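Long-range contacts in Glyoxalase/bleomycin resistance protein/dioxygenase (Vibrio splendidus, PDB 2RK9), which is of unknown specific function but belongs to the glyoxalase/bleomycin resistance protein/dioxygenase superfamily, whose members are mostly metal-dependent enzymes or drug-binding proteins: residues B[8-19]-B[46-54]; B[114-122]-B[128-136]. The protein carries 1 engineered substitution. All blocks are in the same frame, centred on the assembly; numbering follows the deposited sequence.

Interaction 1 of 2, residues B[8-19]-B[46-54]; sequences VPELYCFDINVS and DGVDVMLEG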
loop_
_atom_site.group_PDB
_atom_site.type_symbol
_atom_site.label_atom_id
_atom_site.label_comp_id
_atom_site.label_asym_id
_atom_site.label_seq_id
_atom_site.Cartn_x
_atom_site.Cartn_y
_atom_site.Cartn_z
ATOM N N VAL B 8 -2.011 5.781 -0.948
ATOM C CA VAL B 8 -3.311 5.144 -0.818
ATOM C C VAL B 8 -3.343 3.956 -1.764
ATOM O O VAL B 8 -3.315 4.108 -2.979
ATOM C CB VAL B 8 -4.472 6.112 -1.172
ATOM C CG1 VAL B 8 -5.816 5.412 -0.964
ATOM C CG2 VAL B 8 -4.398 7.366 -0.301
ATOM N N PRO B 9 -3.365 2.747 -1.207
ATOM C CA PRO B 9 -3.397 1.551 -2.046
ATOM C C PRO B 9 -4.742 1.403 -2.736
ATOM O O PRO B 9 -5.783 1.682 -2.148
ATOM C CB PRO B 9 -3.164 0.420 -1.046
ATOM C CG PRO B 9 -2.416 1.084 0.074
ATOM C CD PRO B 9 -3.154 2.389 0.205
ATOM N N GLU B 10 -4.711 0.992 -3.995
ATOM C CA GLU B 10 -5.940 0.741 -4.725
ATOM C C GLU B 10 -5.900 -0.755 -4.975
ATOM O O GLU B 10 -4.941 -1.267 -5.549
ATOM C CB GLU B 10 -5.980 1.506 -6.043
ATOM C CG GLU B 10 -7.193 1.152 -6.888
ATOM C CD GLU B 10 -7.398 2.102 -8.047
ATOM O OE1 GLU B 10 -6.400 2.447 -8.707
ATOM O OE2 GLU B 10 -8.564 2.493 -8.295
ATOM N N LEU B 11 -6.939 -1.452 -4.534
ATOM C CA LEU B 11 -6.995 -2.904 -4.659
ATOM C C LEU B 11 -8.045 -3.421 -5.632
ATOM O O LEU B 11 -9.201 -3.014 -5.578
ATOM C CB LEU B 11 -7.282 -3.512 -3.285
ATOM C CG LEU B 11 -6.500 -2.952 -2.097
ATOM C CD1 LEU B 11 -7.008 -3.603 -0.814
ATOM C CD2 LEU B 11 -5.009 -3.200 -2.293
ATOM N N TYR B 12 -7.638 -4.330 -6.514
ATOM C CA TYR B 12 -8.577 -4.938 -7.445
ATOM C C TYR B 12 -9.362 -5.976 -6.643
ATOM O O TYR B 12 -8.789 -6.670 -5.809
ATOM C CB TYR B 12 -7.860 -5.653 -8.590
ATOM C CG TYR B 12 -8.834 -6.425 -9.457
ATOM C CD1 TYR B 12 -9.720 -5.756 -10.300
ATOM C CD2 TYR B 12 -8.939 -7.817 -9.360
ATOM C CE1 TYR B 12 -10.689 -6.446 -11.021
ATOM C CE2 TYR B 12 -9.903 -8.517 -10.076
ATOM C CZ TYR B 12 -10.774 -7.823 -10.902
ATOM O OH TYR B 12 -11.732 -8.507 -11.607
ATOM N N CYS B 13 -10.661 -6.084 -6.902
ATOM C CA CYS B 13 -11.505 -7.033 -6.180
ATOM C C CYS B 13 -12.293 -7.927 -7.133
ATOM O O CYS B 13 -12.879 -7.444 -8.102
ATOM C CB CYS B 13 -12.491 -6.292 -5.271
ATOM S SG CYS B 13 -11.730 -5.204 -4.025
ATOM N N PHE B 14 -12.316 -9.227 -6.850
ATOM C CA PHE B 14 -13.056 -10.165 -7.691
ATOM C C PHE B 14 -14.540 -9.800 -7.688
ATOM O O PHE B 14 -15.179 -9.772 -8.736
ATOM C CB PHE B 14 -12.869 -11.597 -7.181
ATOM C CG PHE B 14 -11.457 -12.086 -7.271
ATOM C CD1 PHE B 14 -10.912 -12.457 -8.493
ATOM C CD2 PHE B 14 -10.668 -12.167 -6.134
ATOM C CE1 PHE B 14 -9.597 -12.901 -8.581
ATOM C CE2 PHE B 14 -9.347 -12.613 -6.210
ATOM C CZ PHE B 14 -8.815 -12.978 -7.432
ATOM N N ASP B 15 -15.076 -9.532 -6.502
ATOM C CA ASP B 15 -16.477 -9.130 -6.343
ATOM C C ASP B 15 -16.468 -7.881 -5.463
ATOM O O ASP B 15 -16.272 -7.967 -4.250
ATOM C CB ASP B 15 -17.283 -10.243 -5.669
ATOM C CG ASP B 15 -18.763 -9.918 -5.568
ATOM O OD1 ASP B 15 -19.101 -8.770 -5.209
ATOM O OD2 ASP B 15 -19.588 -10.812 -5.832
ATOM N N ILE B 16 -16.683 -6.720 -6.073
ATOM C CA ILE B 16 -16.651 -5.471 -5.326
ATOM C C ILE B 16 -17.612 -5.379 -4.145
ATOM O O ILE B 16 -17.297 -4.749 -3.138
ATOM C CB ILE B 16 -16.901 -4.256 -6.248
ATOM C CG1 ILE B 16 -16.625 -2.966 -5.475
ATOM C CG2 ILE B 16 -18.341 -4.252 -6.733
ATOM C CD1 ILE B 16 -15.212 -2.873 -4.939
ATOM N N ASN B 17 -18.784 -5.987 -4.264
ATOM C CA ASN B 17 -19.759 -5.946 -3.182
ATOM C C ASN B 17 -19.264 -6.745 -1.987
ATOM O O ASN B 17 -19.427 -6.332 -0.835
ATOM C CB ASN B 17 -21.110 -6.493 -3.669
ATOM C CG ASN B 17 -21.877 -5.483 -4.510
ATOM O OD1 ASN B 17 -22.742 -5.846 -5.312
ATOM N ND2 ASN B 17 -21.570 -4.205 -4.319
ATOM N N VAL B 18 -18.652 -7.890 -2.268
ATOM C CA VAL B 18 -18.121 -8.748 -1.218
ATOM C C VAL B 18 -16.975 -8.061 -0.477
ATOM O O VAL B 18 -16.917 -8.081 0.753
ATOM C CB VAL B 18 -17.620 -10.095 -1.804
ATOM C CG1 VAL B 18 -16.861 -10.889 -0.734
ATOM C CG2 VAL B 18 -18.807 -10.904 -2.322
ATOM N N SER B 19 -16.065 -7.452 -1.229
ATOM C CA SER B 19 -14.931 -6.768 -0.618
ATOM C C SER B 19 -15.362 -5.536 0.181
ATOM O O SER B 19 -14.848 -5.270 1.267
ATOM C CB SER B 19 -13.925 -6.373 -1.691
ATOM O OG SER B 19 -13.447 -7.531 -2.345
ATOM N N ASP B 46 -10.518 5.740 10.271
ATOM C CA ASP B 46 -9.933 6.783 11.096
ATOM C C ASP B 46 -8.853 7.617 10.408
ATOM O O ASP B 46 -7.834 7.954 11.007
ATOM C CB ASP B 46 -9.382 6.180 12.387
ATOM C CG ASP B 46 -10.465 5.536 13.226
ATOM O OD1 ASP B 46 -11.526 6.166 13.405
ATOM O OD2 ASP B 46 -10.263 4.405 13.704
ATOM N N GLY B 47 -9.074 7.956 9.143
ATOM C CA GLY B 47 -8.106 8.781 8.442
ATOM C C GLY B 47 -7.134 8.073 7.521
ATOM O O GLY B 47 -6.447 8.719 6.735
ATOM N N VAL B 48 -7.052 6.752 7.628
ATOM C CA VAL B 48 -6.172 5.972 6.771
ATOM C C VAL B 48 -7.061 5.472 5.635
ATOM O O VAL B 48 -8.025 4.753 5.868
ATOM C CB VAL B 48 -5.556 4.794 7.539
ATOM C CG1 VAL B 48 -4.459 4.158 6.702
ATOM C CG2 VAL B 48 -4.986 5.285 8.860
ATOM N N ASP B 49 -6.727 5.862 4.410
ATOM C CA ASP B 49 -7.544 5.512 3.253
ATOM C C ASP B 49 -7.103 4.327 2.388
ATOM O O ASP B 49 -5.922 3.986 2.319
ATOM C CB ASP B 49 -7.692 6.739 2.342
ATOM C CG ASP B 49 -8.166 7.980 3.084
ATOM O OD1 ASP B 49 -8.792 7.853 4.159
ATOM O OD2 ASP B 49 -7.930 9.093 2.567
ATOM N N VAL B 50 -8.085 3.720 1.724
ATOM C CA VAL B 50 -7.863 2.604 0.813
ATOM C C VAL B 50 -8.928 2.675 -0.283
ATOM O O VAL B 50 -10.060 3.097 -0.036
ATOM C CB VAL B 50 -7.989 1.221 1.526
ATOM C CG1 VAL B 50 -9.372 1.050 2.098
ATOM C CG2 VAL B 50 -7.721 0.078 0.533
HETATM N N MSE B 51 -8.548 2.279 -1.493
HETATM C CA MSE B 51 -9.471 2.261 -2.618
HETATM C C MSE B 51 -9.723 0.834 -3.097
HETATM O O MSE B 51 -8.794 0.034 -3.217
HETATM C CB MSE B 51 -8.918 3.071 -3.788
HETATM C CG MSE B 51 -8.874 4.553 -3.556
HETATM SE SE MSE B 51 -8.054 5.425 -5.063
HETATM C CE MSE B 51 -6.235 5.475 -4.396
ATOM N N LEU B 52 -10.987 0.525 -3.362
ATOM C CA LEU B 52 -11.358 -0.790 -3.869
ATOM C C LEU B 52 -11.884 -0.602 -5.290
ATOM O O LEU B 52 -12.651 0.319 -5.562
ATOM C CB LEU B 52 -12.446 -1.432 -3.004
ATOM C CG LEU B 52 -12.113 -1.652 -1.528
ATOM C CD1 LEU B 52 -13.294 -2.345 -0.847
ATOM C CD2 LEU B 52 -10.834 -2.483 -1.382
ATOM N N GLU B 53 -11.456 -1.471 -6.194
ATOM C CA GLU B 53 -11.902 -1.386 -7.576
ATOM C C GLU B 53 -12.249 -2.769 -8.107
ATOM O O GLU B 53 -11.407 -3.663 -8.120
ATOM C CB GLU B 53 -10.812 -0.756 -8.441
ATOM C CG GLU B 53 -11.245 -0.578 -9.867
ATOM C CD GLU B 53 -11.156 0.865 -10.323
ATOM O OE1 GLU B 53 -10.039 1.300 -10.663
ATOM O OE2 GLU B 53 -12.195 1.561 -10.328
ATOM N N GLY B 54 -13.498 -2.937 -8.538
ATOM C CA GLY B 54 -13.936 -4.220 -9.063
ATOM C C GLY B 54 -13.570 -4.402 -10.527
ATOM O O GLY B 54 -13.922 -5.420 -11.132
#

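Interaction 2 of 2, residues B[114-122]-B[128-136]; sequences IATQKQFMV and YLFRFCQDI. Engineered in segment 114-122: Met121 (natural residue Ile).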
loop_
_atom_site.group_PDB
_atom_site.type_symbol
_atom_site.label_atom_id
_atom_site.label_comp_id
_atom_site.label_asym_id
_atom_site.label_seq_id
_atom_site.Cartn_x
_atom_site.Cartn_y
_atom_site.Cartn_z
ATOM N N ILE B 114 -11.705 23.872 -12.372
ATOM C CA ILE B 114 -11.040 22.666 -12.863
ATOM C C ILE B 114 -9.940 22.180 -11.911
ATOM O O ILE B 114 -9.005 22.925 -11.594
ATOM C CB ILE B 114 -10.431 22.904 -14.260
ATOM C CG1 ILE B 114 -11.541 23.219 -15.267
ATOM C CG2 ILE B 114 -9.666 21.670 -14.726
ATOM C CD1 ILE B 114 -11.033 23.537 -16.655
ATOM N N ALA B 115 -10.061 20.932 -11.459
ATOM C CA ALA B 115 -9.074 20.329 -10.558
ATOM C C ALA B 115 -8.181 19.387 -11.360
ATOM O O ALA B 115 -8.666 18.478 -12.032
ATOM C CB ALA B 115 -9.766 19.564 -9.447
ATOM N N THR B 116 -6.872 19.595 -11.271
ATOM C CA THR B 116 -5.921 18.780 -12.014
ATOM C C THR B 116 -4.912 18.054 -11.133
ATOM O O THR B 116 -4.495 18.557 -10.090
ATOM C CB THR B 116 -5.134 19.648 -13.019
ATOM O OG1 THR B 116 -6.055 20.384 -13.832
ATOM C CG2 THR B 116 -4.266 18.780 -13.911
ATOM N N GLN B 117 -4.527 16.863 -11.575
ATOM C CA GLN B 117 -3.549 16.052 -10.872
ATOM C C GLN B 117 -2.633 15.389 -11.894
ATOM O O GLN B 117 -3.096 14.686 -12.796
ATOM C CB GLN B 117 -4.251 14.986 -10.027
ATOM C CG GLN B 117 -3.295 14.053 -9.307
ATOM C CD GLN B 117 -4.013 13.016 -8.472
ATOM O OE1 GLN B 117 -4.440 13.289 -7.350
ATOM N NE2 GLN B 117 -4.157 11.814 -9.020
ATOM N N LYS B 118 -1.336 15.642 -11.776
ATOM C CA LYS B 118 -0.380 15.038 -12.689
ATOM C C LYS B 118 -0.013 13.680 -12.112
ATOM O O LYS B 118 0.085 13.531 -10.897
ATOM C CB LYS B 118 0.880 15.893 -12.803
ATOM C CG LYS B 118 0.701 17.196 -13.559
ATOM C CD LYS B 118 2.025 17.938 -13.646
ATOM C CE LYS B 118 1.887 19.201 -14.458
ATOM N NZ LYS B 118 3.198 19.884 -14.625
ATOM N N GLN B 119 0.170 12.689 -12.979
ATOM C CA GLN B 119 0.546 11.356 -12.527
ATOM C C GLN B 119 1.204 10.543 -13.614
ATOM O O GLN B 119 1.029 10.803 -14.805
ATOM C CB GLN B 119 -0.673 10.563 -12.037
ATOM C CG GLN B 119 -1.685 10.206 -13.129
ATOM C CD GLN B 119 -2.942 9.517 -12.578
ATOM O OE1 GLN B 119 -3.689 10.093 -11.783
ATOM N NE2 GLN B 119 -3.170 8.280 -13.000
ATOM N N PHE B 120 1.968 9.552 -13.176
ATOM C CA PHE B 120 2.605 8.609 -14.073
ATOM C C PHE B 120 2.747 7.329 -13.267
ATOM O O PHE B 120 2.678 7.355 -12.041
ATOM C CB PHE B 120 3.956 9.126 -14.599
ATOM C CG PHE B 120 5.104 9.011 -13.638
ATOM C CD1 PHE B 120 5.900 7.869 -13.620
ATOM C CD2 PHE B 120 5.442 10.075 -12.810
ATOM C CE1 PHE B 120 7.022 7.790 -12.792
ATOM C CE2 PHE B 120 6.558 10.008 -11.979
ATOM C CZ PHE B 120 7.351 8.863 -11.973
HETATM N N MSE B 121 2.884 6.205 -13.952
HETATM C CA MSE B 121 3.024 4.943 -13.246
HETATM C C MSE B 121 4.324 4.261 -13.591
HETATM O O MSE B 121 4.793 4.330 -14.725
HETATM C CB MSE B 121 1.869 4.001 -13.578
HETATM C CG MSE B 121 0.536 4.408 -12.979
HETATM SE SE MSE B 121 -0.873 3.215 -13.498
HETATM C CE MSE B 121 -0.350 1.686 -12.443
ATOM N N VAL B 122 4.901 3.595 -12.603
ATOM C CA VAL B 122 6.150 2.885 -12.813
ATOM C C VAL B 122 6.084 1.526 -12.151
ATOM O O VAL B 122 5.394 1.343 -11.156
ATOM C CB VAL B 122 7.357 3.667 -12.233
ATOM C CG1 VAL B 122 7.271 3.733 -10.724
ATOM C CG2 VAL B 122 8.656 3.014 -12.664
ATOM N N TYR B 128 5.936 -4.472 -8.609
ATOM C CA TYR B 128 4.983 -3.558 -7.966
ATOM C C TYR B 128 4.690 -2.313 -8.798
ATOM O O TYR B 128 5.588 -1.715 -9.386
ATOM C CB TYR B 128 5.504 -3.128 -6.594
ATOM C CG TYR B 128 5.741 -4.280 -5.655
ATOM C CD1 TYR B 128 4.674 -5.037 -5.160
ATOM C CD2 TYR B 128 7.033 -4.623 -5.256
ATOM C CE1 TYR B 128 4.892 -6.098 -4.301
ATOM C CE2 TYR B 128 7.255 -5.687 -4.392
ATOM C CZ TYR B 128 6.182 -6.416 -3.921
ATOM O OH TYR B 128 6.393 -7.471 -3.073
ATOM N N LEU B 129 3.421 -1.919 -8.839
ATOM C CA LEU B 129 3.034 -0.744 -9.602
ATOM C C LEU B 129 2.762 0.447 -8.699
ATOM O O LEU B 129 1.966 0.356 -7.764
ATOM C CB LEU B 129 1.791 -1.040 -10.435
ATOM C CG LEU B 129 1.987 -2.025 -11.585
ATOM C CD1 LEU B 129 0.639 -2.294 -12.234
ATOM C CD2 LEU B 129 2.969 -1.442 -12.602
ATOM N N PHE B 130 3.443 1.555 -8.989
ATOM C CA PHE B 130 3.294 2.797 -8.241
ATOM C C PHE B 130 2.730 3.868 -9.162
ATOM O O PHE B 130 3.226 4.068 -10.274
ATOM C CB PHE B 130 4.654 3.280 -7.718
ATOM C CG PHE B 130 5.120 2.585 -6.466
ATOM C CD1 PHE B 130 5.178 3.275 -5.259
ATOM C CD2 PHE B 130 5.524 1.257 -6.496
ATOM C CE1 PHE B 130 5.632 2.649 -4.097
ATOM C CE2 PHE B 130 5.974 0.625 -5.348
ATOM C CZ PHE B 130 6.033 1.320 -4.142
ATOM N N ARG B 131 1.688 4.550 -8.706
ATOM C CA ARG B 131 1.104 5.633 -9.482
ATOM C C ARG B 131 1.425 6.899 -8.701
ATOM O O ARG B 131 0.754 7.218 -7.720
ATOM C CB ARG B 131 -0.413 5.478 -9.601
ATOM C CG ARG B 131 -1.065 6.546 -10.466
ATOM C CD ARG B 131 -2.478 6.843 -10.001
ATOM N NE ARG B 131 -3.343 5.662 -9.957
ATOM C CZ ARG B 131 -4.052 5.212 -10.988
ATOM N NH1 ARG B 131 -3.998 5.840 -12.155
ATOM N NH2 ARG B 131 -4.838 4.151 -10.847
ATOM N N PHE B 132 2.473 7.601 -9.116
ATOM C CA PHE B 132 2.869 8.830 -8.437
ATOM C C PHE B 132 1.939 9.951 -8.872
ATOM O O PHE B 132 1.649 10.097 -10.060
ATOM C CB PHE B 132 4.330 9.152 -8.762
ATOM C CG PHE B 132 5.302 8.194 -8.135
ATOM C CD1 PHE B 132 5.480 8.177 -6.756
ATOM C CD2 PHE B 132 5.999 7.271 -8.913
ATOM C CE1 PHE B 132 6.336 7.259 -6.159
ATOM C CE2 PHE B 132 6.858 6.347 -8.321
ATOM C CZ PHE B 132 7.023 6.341 -6.942
ATOM N N CYS B 133 1.468 10.730 -7.903
ATOM C CA CYS B 133 0.532 11.813 -8.181
ATOM C C CYS B 133 0.907 13.113 -7.496
ATOM O O CYS B 133 1.402 13.116 -6.366
ATOM C CB CYS B 133 -0.873 11.446 -7.694
ATOM S SG CYS B 133 -1.542 9.876 -8.238
ATOM N N GLN B 134 0.642 14.221 -8.180
ATOM C CA GLN B 134 0.885 15.540 -7.617
ATOM C C GLN B 134 -0.343 16.393 -7.918
ATOM O O GLN B 134 -0.723 16.546 -9.074
ATOM C CB GLN B 134 2.100 16.213 -8.249
ATOM C CG GLN B 134 2.477 17.502 -7.527
ATOM C CD GLN B 134 3.277 18.446 -8.393
ATOM O OE1 GLN B 134 4.253 18.051 -9.025
ATOM N NE2 GLN B 134 2.866 19.711 -8.424
ATOM N N ASP B 135 -0.965 16.941 -6.884
ATOM C CA ASP B 135 -2.130 17.787 -7.081
ATOM C C ASP B 135 -1.697 19.176 -7.520
ATOM O O ASP B 135 -0.539 19.561 -7.346
ATOM C CB ASP B 135 -2.931 17.900 -5.787
ATOM C CG ASP B 135 -3.591 16.606 -5.399
ATOM O OD1 ASP B 135 -2.866 15.628 -5.125
ATOM O OD2 ASP B 135 -4.835 16.558 -5.373
ATOM N N ILE B 136 -2.639 19.931 -8.078
ATOM C CA ILE B 136 -2.383 21.288 -8.539
ATOM C C ILE B 136 -1.434 21.269 -9.722
ATOM O O ILE B 136 -0.370 21.924 -9.617
ATOM C CB ILE B 136 -1.765 22.182 -7.418
ATOM C CG1 ILE B 136 -2.557 22.055 -6.105
ATOM C CG2 ILE B 136 -1.751 23.624 -7.856
ATOM C CD1 ILE B 136 -3.939 22.651 -6.122
HETATM O O HOH W 1 -5.998 18.359 -7.247
#

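Interaction 1 of 2, residues B[8-19]-B[46-54]
Strands 8-12 and 48-53 run parallel, their axes 21° apart, and four backbone bonds zip them together from Met51 N to Pro9 O (2.9 Å) through to Cys13 N to Glu53 O (2.8 Å). They join the first and last strands of a beta-alpha-beta-beta-beta module, the building block of the vicinal oxygen chelate fold of glyoxalase I and its relatives, and helix 16-26 starts the connection between them. On the face bearing Leu11 and Leu52, the branched ends suit a greasy interface between sheet and helix: Leu52 CB receives Ile16 CD1 at 3.7 Å, while Leu52 CD2 touches both Cys13 SG and Leu11 CD1. Asp15 fits the N-cap, its OD1 accepting from Val18 N from above the carboxylate plane. On the other face, the unbranched Met51 (selenomethionine), bent at chi3 (-94°), lays its CE against Val8 CG1 at 3.5 Å, tighter than usual for carbons. Beside it, Glu10 and Glu53 suit a partly exposed face that in relatives lines the cleft. Glu10 OE1 pairs with Asn76 and Arg131, whose charge probably offsets some repulsion; Glu10 OE2 and Glu53 OE1 are 3.0 Å apart, with carboxylate planes turned 35° to each other.

Interaction 2 of 2, residues B[114-122]-B[128-136]
The C-terminal beta hairpin of this vicinal oxygen chelate fold pairs strand 115-122 with strand 129-135, antiparallel at 155°. Lys118-Gln134, Phe120-Phe132 and Val122-Phe130 are its hydrogen-bonded pairs; Phe130 N to Val122 O is nearly straight (175°). Their side chains share one face: Phe120 and Phe132 pack against helix 84-94, Val122, Phe130 and Phe132 meet the second subunit, and Lys118 and Gln134, partnered by Glu85 and Ile84 N, form the polar end. Phe120 and Phe132 lie side by side, Phe120 CZ 3.7 Å from Phe132 CD2 and the ring planes 42° apart, while Val122 CG1 meets the edge of the Phe132 ring at CE2 (3.6 Å). The reverse face is more polar. Gln117, fully extended, carries its amide over Cys133; as modelled, its NE2 donates to Gln119 OE1, but Gln119 NE2 faces Arg131 NH1 at 2.7 Å, two donors, so that amide's orientation is doubtful. Bends at chi2 and chi3 bring the Arg131 guanidinium alongside the engineered Met121, a selenomethionine, whose CG touches Arg131 CG at 3.7 Å and whose SE stands above one guanidinium face, toward its rim. Near the open end, a water donates to both Thr116 O and Asp135 OD2, the latter at 2.8 Å.

Overall arrangement
Interactions 1 and 2 belong to one mixed sheet, with centres about 18 Å apart on opposite sides of the chain's centre; strand 75-80 lies between strands 7-12 and 129-135. Interaction 1 is a parallel pairing made across a helix and two strands of intervening chain, whereas interaction 2 is a local antiparallel hairpin. Both are partly buried, with one face apolar and the other more polar. The apolar face of 8-19/46-54 is aliphatic, that of 114-122/128-136 rich in aromatic rings, and both contacts touch the second subunit. On the polar side a salt bridge joins them directly, Glu10 OE1 to Arg131 NH2 at 3.1 Å.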